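Local coordinates for protein 2,5-dihydroxypyridine 5,6-dioxygenase (Pseudomonas putida KT2440, PDB 7CUP) that catalyses the iron-dependent, dioxygen-consuming opening of the 2,5-dihydroxypyridine ring between carbons 5 and 6, yielding N-formylmaleamate in nicotinate degradation, at residues A[220-225]-A[277-282]; A[212-217]-A[321-326]. All blocks are in the same frame, centred on the assembly; numbering follows the deposited sequence.

Contact 1 of 2, residues A[220-225]-A[277-282]; sequences KNYCRE and TAMGLH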
ATOM      1  N   LYS A 220       0.885 -22.036 -23.669  1.00 23.10           N
ATOM      2  CA  LYS A 220       0.518 -22.807 -22.452  1.00 25.84           C
ATOM      3  C   LYS A 220      -0.788 -23.583 -22.676  1.00 27.47           C
ATOM      4  O   LYS A 220      -1.655 -23.533 -21.802  1.00 24.02           O
ATOM      5  CB  LYS A 220       0.436 -21.864 -21.251  1.00 26.02           C
ATOM      6  CG  LYS A 220       1.752 -21.186 -20.928  1.00 26.85           C
ATOM      7  CD  LYS A 220       1.634 -19.929 -20.130  1.00 26.74           C
ATOM      8  CE  LYS A 220       2.986 -19.451 -19.693  1.00 27.42           C
ATOM      9  NZ  LYS A 220       3.008 -17.981 -19.565  1.00 30.93           N
ATOM     10  N   ASN A 221      -0.893 -24.295 -23.799  1.00 29.27           N
ATOM     11  CA  ASN A 221      -2.034 -25.186 -24.129  1.00 30.89           C
ATOM     12  C   ASN A 221      -1.482 -26.585 -24.258  1.00 26.71           C
ATOM     13  O   ASN A 221      -0.361 -26.715 -24.728  1.00 27.60           O
ATOM     14  CB  ASN A 221      -2.717 -24.827 -25.452  1.00 37.95           C
ATOM     15  CG  ASN A 221      -3.456 -23.509 -25.377  1.00 45.16           C
ATOM     16  OD1 ASN A 221      -3.528 -22.747 -26.357  1.00 55.36           O
ATOM     17  ND2 ASN A 221      -4.017 -23.245 -24.207  1.00 48.09           N
ATOM     18  N   TYR A 222      -2.238 -27.567 -23.813  1.00 24.79           N
ATOM     19  CA  TYR A 222      -2.065 -28.976 -24.228  1.00 26.31           C
ATOM     20  C   TYR A 222      -2.745 -29.133 -25.591  1.00 25.21           C
ATOM     21  O   TYR A 222      -3.938 -28.826 -25.690  1.00 25.29           O
ATOM     22  CB  TYR A 222      -2.666 -29.911 -23.185  1.00 25.86           C
ATOM     23  CG  TYR A 222      -2.029 -29.828 -21.825  1.00 24.56           C
ATOM     24  CD1 TYR A 222      -0.890 -30.548 -21.525  1.00 25.91           C
ATOM     25  CD2 TYR A 222      -2.611 -29.099 -20.803  1.00 24.73           C
ATOM     26  CE1 TYR A 222      -0.347 -30.552 -20.248  1.00 24.71           C
ATOM     27  CE2 TYR A 222      -2.069 -29.072 -19.528  1.00 24.82           C
ATOM     28  CZ  TYR A 222      -0.920 -29.790 -19.244  1.00 25.55           C
ATOM     29  OH  TYR A 222      -0.377 -29.741 -17.982  1.00 20.88           O
ATOM     30  N   CYS A 223      -2.018 -29.577 -26.611  1.00 24.26           N
ATOM     31  CA  CYS A 223      -2.599 -29.838 -27.959  1.00 25.98           C
ATOM     32  C   CYS A 223      -3.752 -30.840 -27.823  1.00 26.86           C
ATOM     33  O   CYS A 223      -3.571 -31.861 -27.149  1.00 28.74           O
ATOM     34  CB  CYS A 223      -1.542 -30.373 -28.916  1.00 25.08           C
ATOM     35  SG  CYS A 223      -0.303 -29.118 -29.301  1.00 28.97           S
ATOM     36  N   ARG A 224      -4.895 -30.563 -28.431  1.00 27.60           N
ATOM     37  CA  ARG A 224      -6.033 -31.518 -28.439  1.00 28.54           C
ATOM     38  C   ARG A 224      -6.073 -32.242 -29.789  1.00 28.27           C
ATOM     39  O   ARG A 224      -6.766 -33.246 -29.881  1.00 31.89           O
ATOM     40  CB  ARG A 224      -7.316 -30.771 -28.050  1.00 29.52           C
ATOM     41  CG  ARG A 224      -7.295 -30.227 -26.626  1.00 27.49           C
ATOM     42  CD  ARG A 224      -6.948 -31.312 -25.621  1.00 30.77           C
ATOM     43  NE  ARG A 224      -7.902 -32.440 -25.651  1.00 34.38           N
ATOM     44  CZ  ARG A 224      -8.910 -32.613 -24.793  1.00 36.59           C
ATOM     45  NH1 ARG A 224      -9.117 -31.753 -23.810  1.00 36.17           N
ATOM     46  NH2 ARG A 224      -9.694 -33.673 -24.892  1.00 40.70           N
ATOM     47  N   GLU A 225      -5.302 -31.797 -30.770  1.00 28.99           N
ATOM     48  CA  GLU A 225      -5.020 -32.573 -32.005  1.00 33.67           C
ATOM     49  C   GLU A 225      -3.552 -32.360 -32.360  1.00 31.65           C
ATOM     50  O   GLU A 225      -2.967 -31.350 -31.951  1.00 34.51           O
ATOM     51  CB  GLU A 225      -5.884 -32.172 -33.208  1.00 38.35           C
ATOM     52  CG  GLU A 225      -7.067 -31.273 -32.893  1.00 45.30           C
ATOM     53  CD  GLU A 225      -7.690 -30.610 -34.120  1.00 55.43           C
ATOM     54  OE1 GLU A 225      -8.021 -29.376 -34.047  1.00 50.93           O
ATOM     55  OE2 GLU A 225      -7.846 -31.332 -35.152  1.00 53.46           O
ATOM     56  N   THR A 277       1.886 -32.345 -15.912  1.00 24.91           N
ATOM     57  CA  THR A 277       0.482 -31.984 -15.552  1.00 26.42           C
ATOM     58  C   THR A 277       0.391 -30.601 -14.872  1.00 25.07           C
ATOM     59  O   THR A 277      -0.719 -30.062 -14.753  1.00 24.88           O
ATOM     60  CB  THR A 277      -0.140 -33.033 -14.637  1.00 26.62           C
ATOM     61  OG1 THR A 277       0.743 -33.114 -13.507  1.00 25.19           O
ATOM     62  CG2 THR A 277      -0.368 -34.335 -15.359  1.00 26.31           C
ATOM     63  N   ALA A 278       1.497 -30.050 -14.403  1.00 25.33           N
ATOM     64  CA  ALA A 278       1.507 -28.804 -13.593  1.00 24.31           C
ATOM     65  C   ALA A 278       0.847 -27.625 -14.343  1.00 23.47           C
ATOM     66  O   ALA A 278       0.075 -26.867 -13.712  1.00 22.44           O
ATOM     67  CB  ALA A 278       2.930 -28.526 -13.191  1.00 24.68           C
ATOM     68  N   MET A 279       1.077 -27.481 -15.646  1.00 21.83           N
ATOM     69  CA  MET A 279       0.639 -26.292 -16.422  1.00 23.62           C
ATOM     70  C   MET A 279      -0.884 -26.186 -16.316  1.00 25.89           C
ATOM     71  O   MET A 279      -1.410 -25.056 -16.130  1.00 25.59           O
ATOM     72  CB  MET A 279       1.049 -26.427 -17.891  1.00 23.51           C
ATOM     73  CG  MET A 279       0.878 -25.168 -18.695  1.00 24.89           C
ATOM     74  SD  MET A 279       1.440 -25.410 -20.408  1.00 25.97           S
ATOM     75  CE  MET A 279       0.229 -26.570 -21.041  1.00 23.46           C
ATOM     76  N   GLY A 280      -1.561 -27.333 -16.388  1.00 26.30           N
ATOM     77  CA  GLY A 280      -3.032 -27.417 -16.396  1.00 26.03           C
ATOM     78  C   GLY A 280      -3.652 -26.974 -15.081  1.00 26.72           C
ATOM     79  O   GLY A 280      -4.872 -26.810 -15.043  1.00 28.07           O
ATOM     80  N   LEU A 281      -2.870 -26.789 -14.021  1.00 24.64           N
ATOM     81  CA  LEU A 281      -3.416 -26.393 -12.713  1.00 26.86           C
ATOM     82  C   LEU A 281      -3.212 -24.895 -12.515  1.00 27.05           C
ATOM     83  O   LEU A 281      -3.617 -24.397 -11.429  1.00 26.09           O
ATOM     84  CB  LEU A 281      -2.719 -27.216 -11.625  1.00 27.63           C
ATOM     85  CG  LEU A 281      -3.117 -28.688 -11.638  1.00 30.27           C
ATOM     86  CD1 LEU A 281      -2.043 -29.545 -11.010  1.00 33.07           C
ATOM     87  CD2 LEU A 281      -4.435 -28.881 -10.922  1.00 31.67           C
ATOM     88  N   HIS A 282      -2.612 -24.210 -13.501  1.00 24.70           N
ATOM     89  CA  HIS A 282      -2.175 -22.797 -13.372  1.00 25.37           C
ATOM     90  C   HIS A 282      -2.904 -21.881 -14.376  1.00 26.14           C
ATOM     91  O   HIS A 282      -3.466 -22.383 -15.376  1.00 26.58           O
ATOM     92  CB  HIS A 282      -0.654 -22.760 -13.520  1.00 25.74           C
ATOM     93  CG  HIS A 282       0.067 -23.015 -12.250  1.00 25.80           C
ATOM     94  ND1 HIS A 282       0.199 -22.029 -11.306  1.00 25.24           N
ATOM     95  CD2 HIS A 282       0.706 -24.115 -11.785  1.00 22.73           C
ATOM     96  CE1 HIS A 282       0.886 -22.518 -10.291  1.00 29.15           C
ATOM     97  NE2 HIS A 282       1.228 -23.789 -10.580  1.00 24.88           N
TER
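Thr277 meets Tyr222 through its backbone: the carbonyl O lies 3.3 Å from Tyr222 OH, and Tyr247 of a second subunit hydrogen-bonds to that same carbonyl. Met279, at the start of the short 3-10 segment 279-281, carries most of the packing. With CG anti to the backbone N (chi1 -169°) and a bend at chi3, its chain runs alongside the tyrosine from the hydroxyl end and lays the methyl over the ring. Met279 CE sits 3.7 Å from the Tyr222 ring centroid, only 10° off the normal, a CH-pi contact. The sulfur is farther off, 5.3 Å from that centroid, in a Met-aromatic relation, and turns instead to the Lys220 backbone, with Met279 SD 3.4 Å from Lys220 CA; the lysine amine leads away to a salt bridge with Asp71. Gly280 comes next, at the ring edge: Gly280 N donates a bent hydrogen bond (140°) to Tyr222 OH at 3.1 Å, while Gly280 CA lies in the ring plane. A CB on Gly280 would come tight against Tyr222 CE2. A phenylalanine in place of Tyr222 would probably leave Gly280 N and Trp276 O without this shared partner. The contact thus joins a CH-pi contact to one hydroxyl, held by the Gly280 N-H on one hand and by a hydrogen bond with Trp276 O on the other, which ties the tyrosine to the 3-10 turn beside a subunit interface.

Contact 2 of 2, residues A[212-217]-A[321-326]; sequences VGDIIL and IPLRNC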
ATOM      1  N   VAL A 212      -1.260 -35.095 -29.271  1.00 31.48           N
ATOM      2  CA  VAL A 212      -2.305 -34.738 -28.272  1.00 31.14           C
ATOM      3  C   VAL A 212      -1.577 -34.755 -26.925  1.00 28.45           C
ATOM      4  O   VAL A 212      -0.814 -35.708 -26.683  1.00 26.32           O
ATOM      5  CB  VAL A 212      -3.519 -35.702 -28.316  1.00 33.52           C
ATOM      6  CG1 VAL A 212      -4.512 -35.425 -27.192  1.00 34.49           C
ATOM      7  CG2 VAL A 212      -4.243 -35.661 -29.658  1.00 34.75           C
ATOM      8  N   GLY A 213      -1.710 -33.687 -26.138  1.00 28.05           N
ATOM      9  CA  GLY A 213      -1.074 -33.589 -24.811  1.00 27.05           C
ATOM     10  C   GLY A 213       0.262 -32.867 -24.844  1.00 26.25           C
ATOM     11  O   GLY A 213       0.744 -32.487 -23.763  1.00 25.10           O
ATOM     12  N   ASP A 214       0.877 -32.671 -26.010  1.00 25.40           N
ATOM     13  CA  ASP A 214       2.171 -31.956 -26.052  1.00 24.96           C
ATOM     14  C   ASP A 214       1.892 -30.463 -25.919  1.00 24.31           C
ATOM     15  O   ASP A 214       0.729 -30.065 -26.017  1.00 26.69           O
ATOM     16  CB  ASP A 214       2.998 -32.351 -27.268  1.00 26.95           C
ATOM     17  CG  ASP A 214       3.602 -33.739 -27.117  1.00 27.55           C
ATOM     18  OD1 ASP A 214       3.818 -34.148 -25.960  1.00 26.50           O
ATOM     19  OD2 ASP A 214       3.862 -34.397 -28.155  1.00 29.74           O
ATOM     20  N   ILE A 215       2.927 -29.663 -25.693  1.00 24.89           N
ATOM     21  CA  ILE A 215       2.741 -28.266 -25.203  1.00 24.67           C
ATOM     22  C   ILE A 215       3.455 -27.284 -26.131  1.00 22.32           C
ATOM     23  O   ILE A 215       4.581 -27.575 -26.573  1.00 21.97           O
ATOM     24  CB  ILE A 215       3.222 -28.172 -23.739  1.00 24.07           C
ATOM     25  CG1 ILE A 215       2.405 -29.113 -22.852  1.00 25.86           C
ATOM     26  CG2 ILE A 215       3.183 -26.736 -23.231  1.00 24.64           C
ATOM     27  CD1 ILE A 215       2.779 -29.079 -21.382  1.00 28.51           C
ATOM     28  N   ILE A 216       2.851 -26.120 -26.336  1.00 21.71           N
ATOM     29  CA  ILE A 216       3.556 -24.945 -26.902  1.00 22.67           C
ATOM     30  C   ILE A 216       3.627 -23.834 -25.854  1.00 23.42           C
ATOM     31  O   ILE A 216       2.579 -23.476 -25.322  1.00 23.05           O
ATOM     32  CB  ILE A 216       2.914 -24.463 -28.205  1.00 21.47           C
ATOM     33  CG1 ILE A 216       2.779 -25.609 -29.205  1.00 22.55           C
ATOM     34  CG2 ILE A 216       3.750 -23.320 -28.739  1.00 22.68           C
ATOM     35  CD1 ILE A 216       1.974 -25.259 -30.393  1.00 23.58           C
ATOM     36  N   LEU A 217       4.843 -23.336 -25.588  1.00 22.38           N
ATOM     37  CA  LEU A 217       5.091 -22.124 -24.776  1.00 23.57           C
ATOM     38  C   LEU A 217       5.493 -21.002 -25.732  1.00 23.74           C
ATOM     39  O   LEU A 217       6.301 -21.246 -26.613  1.00 26.18           O
ATOM     40  CB  LEU A 217       6.195 -22.472 -23.774  1.00 23.17           C
ATOM     41  CG  LEU A 217       5.935 -23.696 -22.901  1.00 22.49           C
ATOM     42  CD1 LEU A 217       7.117 -23.962 -22.005  1.00 24.41           C
ATOM     43  CD2 LEU A 217       4.680 -23.519 -22.056  1.00 23.28           C
ATOM     44  N   ILE A 321       8.896 -25.878 -27.004  1.00 23.90           N
ATOM     45  CA  ILE A 321       7.934 -26.977 -27.284  1.00 24.77           C
ATOM     46  C   ILE A 321       8.497 -28.274 -26.723  1.00 25.21           C
ATOM     47  O   ILE A 321       9.387 -28.862 -27.327  1.00 29.79           O
ATOM     48  CB  ILE A 321       7.668 -27.085 -28.792  1.00 25.69           C
ATOM     49  CG1 ILE A 321       7.138 -25.766 -29.345  1.00 26.44           C
ATOM     50  CG2 ILE A 321       6.740 -28.254 -29.060  1.00 26.57           C
ATOM     51  CD1 ILE A 321       6.997 -25.722 -30.860  1.00 26.24           C
ATOM     52  N   PRO A 322       7.990 -28.753 -25.570  1.00 24.73           N
ATOM     53  CA  PRO A 322       8.327 -30.073 -25.043  1.00 25.10           C
ATOM     54  C   PRO A 322       7.413 -31.183 -25.583  1.00 25.78           C
ATOM     55  O   PRO A 322       6.224 -30.997 -25.657  1.00 26.12           O
ATOM     56  CB  PRO A 322       8.115 -29.949 -23.529  1.00 25.24           C
ATOM     57  CG  PRO A 322       7.155 -28.773 -23.358  1.00 24.73           C
ATOM     58  CD  PRO A 322       7.105 -28.010 -24.659  1.00 26.13           C
ATOM     59  N   LEU A 323       8.001 -32.331 -25.916  1.00 25.57           N
ATOM     60  CA  LEU A 323       7.263 -33.526 -26.394  1.00 24.96           C
ATOM     61  C   LEU A 323       7.446 -34.651 -25.385  1.00 26.82           C
ATOM     62  O   LEU A 323       8.571 -34.794 -24.844  1.00 27.68           O
ATOM     63  CB  LEU A 323       7.794 -33.924 -27.770  1.00 26.38           C
ATOM     64  CG  LEU A 323       7.839 -32.808 -28.790  1.00 24.70           C
ATOM     65  CD1 LEU A 323       8.492 -33.312 -30.060  1.00 26.29           C
ATOM     66  CD2 LEU A 323       6.439 -32.269 -29.068  1.00 27.02           C
ATOM     67  N   ARG A 324       6.374 -35.406 -25.145  1.00 25.93           N
ATOM     68  CA  ARG A 324       6.357 -36.613 -24.289  1.00 29.92           C
ATOM     69  C   ARG A 324       6.638 -37.865 -25.124  1.00 29.91           C
ATOM     70  O   ARG A 324       6.447 -37.810 -26.347  1.00 27.56           O
ATOM     71  CB  ARG A 324       4.951 -36.868 -23.746  1.00 33.25           C
ATOM     72  CG  ARG A 324       4.639 -36.141 -22.462  1.00 38.48           C
ATOM     73  CD  ARG A 324       3.226 -35.638 -22.538  1.00 40.74           C
ATOM     74  NE  ARG A 324       2.157 -36.621 -22.676  1.00 45.46           N
ATOM     75  CZ  ARG A 324       1.377 -36.791 -23.752  1.00 41.48           C
ATOM     76  NH1 ARG A 324       1.556 -36.124 -24.902  1.00 35.68           N
ATOM     77  NH2 ARG A 324       0.406 -37.670 -23.656  1.00 42.55           N
ATOM     78  N   ASN A 325       6.985 -38.966 -24.450  1.00 32.71           N
ATOM     79  CA  ASN A 325       6.930 -40.350 -25.003  1.00 37.94           C
ATOM     80  C   ASN A 325       7.977 -40.543 -26.092  1.00 37.70           C
ATOM     81  O   ASN A 325       7.825 -41.495 -26.861  1.00 42.01           O
ATOM     82  CB  ASN A 325       5.574 -40.676 -25.631  1.00 38.62           C
ATOM     83  CG  ASN A 325       4.445 -40.483 -24.651  1.00 40.51           C
ATOM     84  OD1 ASN A 325       4.655 -40.678 -23.464  1.00 39.92           O
ATOM     85  ND2 ASN A 325       3.272 -40.080 -25.135  1.00 47.03           N
ATOM     86  N   CYS A 326       9.017 -39.706 -26.114  1.00 36.18           N
ATOM     87  CA  CYS A 326       9.987 -39.639 -27.226  1.00 35.87           C
ATOM     88  C   CYS A 326      11.140 -40.585 -26.911  1.00 35.28           C
ATOM     89  O   CYS A 326      11.425 -40.820 -25.714  1.00 35.73           O
ATOM     90  CB  CYS A 326      10.515 -38.230 -27.480  1.00 36.55           C
ATOM     91  SG  CYS A 326       9.393 -37.171 -28.433  1.00 33.67           S
TER
HETATM   92  O   HOH W   1       5.039 -36.658 -28.346  1.00 28.08           O
HETATM   93  O   HOH W   2       4.739 -32.372 -23.666  1.00 28.86           O
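The guanidinium of Arg324 presents an edge to the 212-217 segment, where Asp214 OD1 and Val212 O both meet NH1, while Asn325 ND2 lies over one of its faces. Asp214 OD1 is almost in the guanidinium plane, 3.2 Å from Arg324 NH1, in a salt bridge. The carboxylate does not lie flat against it: the two planes are 73° apart, and NH1 comes from above the carboxylate. The backbone N of Arg324 reaches the same oxygen from the opposite face, with Arg324 N 3.0 Å from Asp214 OD1 and a nearly straight N-H bond (161°). Bends at chi2 and chi3 fold the arginine chain back so that its head and its own backbone grip one oxygen. Arg324 NH1 also donates to Val212 O at 3.0 Å, an acceptor lying somewhat out of the guanidinium plane. Gly213 passes close by NH1, where a CB would clash.

One water donates to Asp214 OD1 and Pro322 O, bridging carboxylate and strand. Asp214 OD2 instead accepts from Asp211 N, and Leu323 CD2 packs 3.5 Å from Asp214 OD2. Farther along, the contact turns apolar: Ile215 CB lies 4.0 Å from Pro322 CD, and Ile216 CG2 is 4.2 Å from Ile321 CG1. Ile215 O finds no hydrogen-bond partner; it is met by carbon, including a CA-H...O contact from Ile321 CA at 3.5 Å. The two segments, running roughly antiparallel, thus meet at the sheet-edge strand 319-323 through side-chain-to-backbone bonds, the salt bridge and bridging water rather than backbone-to-backbone pairing. The guanidinium pairs with two carboxylates, Asp214 through NH1 and Glu246 of a second subunit through NH2, which would probably stabilise its positive charge and couple the buried Asp214 to the subunit interface.

In the fold
Contacts 1 and 2 have centres about 9 Å apart. Along the chain the order is 212-217, 220-225, 277-282, 321-326, so the two segments of contact 1 fall within the span that contact 2 brackets. Their first segments form the small antiparallel pair of strands 215-216 and 221-222, continued by probable backbone hydrogen bonds between Cys223 and both Gly213 and Asp214. This hairpin packs against the loop before helix 290-294 and against edge strand 319-323, which carries the iron ligand Asp320. Both contacts also reach the second subunit, so the strand bearing an iron ligand and an interface of the six-chain assembly are linked through this region.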